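Local atomic coordinates of aminotransferase, class IV (Brucella abortus, PDB entry 4TVI), a protein that probably transfers the amino group of leucine, isoleucine or valine to 2-oxoglutarate, using pyridoxal 5'-phosphate as its cofactor. Residues T165-P170 and A189-E194. Numbering follows the deposited sequence.
Sequences TSFRRP and ARMLRE
Glu194 swings its CG anti to the backbone N (chi1 -157°) and stays extended beyond it, which carries its carboxylate off the helix to Thr165 and Ser166; Thr165 answers with OG1 anti to its own N (chi1 175°). Glu194 OE1 takes a hydrogen bond from Thr165 OG1 at 2.7 Å, nearly in line with its C-O bond, and a second from Ser166 N at 2.9 Å, on the syn side. Ser166 OG gives the third, 2.7 Å to Glu194 OE2, again syn. Glutamate suits the place because its two oxygens can bind two hydroxyls and a backbone N-H together, fixing the rotation of the carboxylate. Threonine's single hydroxyl serves twice, for Thr165 OG1 also accepts from Phe167 N, 3.2 Å away, closing an ST turn that probably helps set the loop so that the phenyl ring meets the helix.

That ring is sandwiched. Ser166 OG sits over the centre of one face, and the Arg190 guanidinium lies on the other, centres 3.8 Å apart and planes 17° from parallel, a cation-pi stack. Extended from CG to NE, Arg190 adds a CH-pi contact, its CD 3.7 Å from the centroid of the Phe167 ring. Arginine fits here because its flat end can stack while its N-H groups bond outward, NE to Asn187 and NH2 to Leu172 O of the second subunit. Arg193 NH2 approaches the ring edge, 3.7 Å from Phe167 CE2. Flexible, unbranched Met191 reaches along the loop, its CE 3.9 Å from Phe167 CB.

The contact thus joins the exit loop of strand 160-164 to helix 185-198 of a beta-alpha-beta crossover completed by parallel strand 202-206, on which Thr165 and Met191 also rest; the second subunit packs against Phe167 and Arg190.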
loop_
_atom_site.group_PDB
_atom_site.type_symbol
_atom_site.label_atom_id
_atom_site.label_comp_id
_atom_site.label_asym_id
_atom_site.label_seq_id
_atom_site.Cartn_x
_atom_site.Cartn_y
_atom_site.Cartn_z
ATOM N N THR A 165 5.093 1.451 -19.904
ATOM C CA THR A 165 3.907 1.748 -19.117
ATOM C C THR A 165 3.796 3.249 -18.881
ATOM O O THR A 165 4.801 3.963 -18.846
ATOM C CB THR A 165 3.920 1.008 -17.766
ATOM O OG1 THR A 165 2.797 1.433 -16.983
ATOM C CG2 THR A 165 5.211 1.298 -17.003
ATOM N N SER A 166 2.564 3.723 -18.742
ATOM C CA SER A 166 2.307 5.136 -18.531
ATOM C C SER A 166 2.627 5.536 -17.097
ATOM O O SER A 166 2.700 6.714 -16.772
ATOM C CB SER A 166 0.851 5.457 -18.858
ATOM O OG SER A 166 -0.008 4.829 -17.926
ATOM N N PHE A 167 2.775 4.549 -16.227
ATOM C CA PHE A 167 3.055 4.831 -14.830
ATOM C C PHE A 167 4.545 4.749 -14.529
ATOM O O PHE A 167 5.294 4.111 -15.262
ATOM C CB PHE A 167 2.273 3.871 -13.939
ATOM C CG PHE A 167 0.807 3.813 -14.271
ATOM C CD1 PHE A 167 -0.028 4.877 -13.971
ATOM C CD2 PHE A 167 0.265 2.693 -14.884
ATOM C CE1 PHE A 167 -1.377 4.829 -14.279
ATOM C CE2 PHE A 167 -1.087 2.638 -15.195
ATOM C CZ PHE A 167 -1.908 3.707 -14.890
ATOM N N ARG A 168 4.970 5.406 -13.455
ATOM C CA ARG A 168 6.374 5.403 -13.070
ATOM C C ARG A 168 6.549 4.912 -11.640
ATOM O O ARG A 168 5.592 4.861 -10.859
ATOM C CB ARG A 168 6.999 6.793 -13.220
ATOM C CG ARG A 168 6.734 7.467 -14.547
ATOM C CD ARG A 168 7.503 8.790 -14.675
ATOM N NE ARG A 168 7.207 9.447 -15.947
ATOM C CZ ARG A 168 7.355 10.751 -16.184
ATOM N NH1 ARG A 168 7.804 11.566 -15.238
ATOM N NH2 ARG A 168 7.046 11.243 -17.375
ATOM N N ARG A 169 7.786 4.548 -11.315
ATOM C CA ARG A 169 8.187 4.240 -9.951
ATOM C C ARG A 169 7.988 5.450 -9.051
ATOM O O ARG A 169 8.250 6.579 -9.456
ATOM C CB ARG A 169 9.660 3.815 -9.904
ATOM C CG ARG A 169 10.021 2.605 -10.752
ATOM C CD ARG A 169 9.352 1.337 -10.252
ATOM N NE ARG A 169 9.605 1.123 -8.831
ATOM C CZ ARG A 169 8.779 0.480 -8.014
ATOM N NH1 ARG A 169 7.637 -0.018 -8.474
ATOM N NH2 ARG A 169 9.093 0.334 -6.734
ATOM N N PRO A 170 7.512 5.220 -7.826
ATOM C CA PRO A 170 7.549 6.289 -6.828
ATOM C C PRO A 170 8.967 6.480 -6.301
ATOM O O PRO A 170 9.899 5.822 -6.774
ATOM C CB PRO A 170 6.604 5.791 -5.730
ATOM C CG PRO A 170 6.379 4.325 -5.996
ATOM C CD PRO A 170 7.093 3.931 -7.254
ATOM N N ALA A 189 0.782 -3.472 -10.073
ATOM C CA ALA A 189 -0.378 -4.180 -10.593
ATOM C C ALA A 189 -1.012 -3.482 -11.785
ATOM O O ALA A 189 -1.273 -4.113 -12.809
ATOM C CB ALA A 189 -1.418 -4.369 -9.481
ATOM N N ARG A 190 -1.250 -2.178 -11.661
ATOM C CA ARG A 190 -1.849 -1.424 -12.758
ATOM C C ARG A 190 -0.923 -1.390 -13.982
ATOM O O ARG A 190 -1.399 -1.378 -15.115
ATOM C CB ARG A 190 -2.240 -0.010 -12.309
ATOM C CG ARG A 190 -1.128 0.839 -11.734
ATOM C CD ARG A 190 -1.635 2.235 -11.355
ATOM N NE ARG A 190 -0.536 3.116 -10.960
ATOM C CZ ARG A 190 -0.640 4.435 -10.813
ATOM N NH1 ARG A 190 -1.797 5.051 -11.033
ATOM N NH2 ARG A 190 0.423 5.142 -10.464
ATOM N N MET A 191 0.387 -1.385 -13.757
ATOM C CA MET A 191 1.340 -1.468 -14.863
ATOM C C MET A 191 1.161 -2.787 -15.602
ATOM O O MET A 191 1.158 -2.833 -16.832
ATOM C CB MET A 191 2.782 -1.348 -14.363
ATOM C CG MET A 191 3.129 -0.016 -13.719
ATOM S SD MET A 191 4.751 -0.096 -12.939
ATOM C CE MET A 191 4.878 1.539 -12.214
ATOM N N LEU A 192 1.019 -3.863 -14.835
ATOM C CA LEU A 192 0.818 -5.186 -15.408
ATOM C C LEU A 192 -0.504 -5.244 -16.152
ATOM O O LEU A 192 -0.581 -5.805 -17.247
ATOM C CB LEU A 192 0.866 -6.255 -14.315
ATOM C CG LEU A 192 2.263 -6.494 -13.742
ATOM C CD1 LEU A 192 2.187 -7.313 -12.474
ATOM C CD2 LEU A 192 3.137 -7.196 -14.770
ATOM N N ARG A 193 -1.539 -4.643 -15.564
ATOM C CA ARG A 193 -2.844 -4.570 -16.211
ATOM C C ARG A 193 -2.720 -3.861 -17.557
ATOM O O ARG A 193 -3.275 -4.303 -18.565
ATOM C CB ARG A 193 -3.859 -3.840 -15.325
ATOM C CG ARG A 193 -5.196 -3.589 -16.022
ATOM C CD ARG A 193 -5.995 -2.486 -15.339
ATOM N NE ARG A 193 -5.191 -1.281 -15.132
ATOM C CZ ARG A 193 -4.976 -0.348 -16.055
ATOM N NH1 ARG A 193 -5.505 -0.468 -17.267
ATOM N NH2 ARG A 193 -4.227 0.709 -15.762
ATOM N N GLU A 194 -1.983 -2.757 -17.567
ATOM C CA GLU A 194 -1.772 -2.002 -18.797
ATOM C C GLU A 194 -1.009 -2.818 -19.837
ATOM O O GLU A 194 -1.371 -2.837 -21.014
ATOM C CB GLU A 194 -1.005 -0.712 -18.500
ATOM C CG GLU A 194 -1.197 0.380 -19.535
ATOM C CD GLU A 194 -0.446 1.646 -19.174
ATOM O OE1 GLU A 194 0.701 1.541 -18.692
ATOM O OE2 GLU A 194 -1.000 2.744 -19.366
#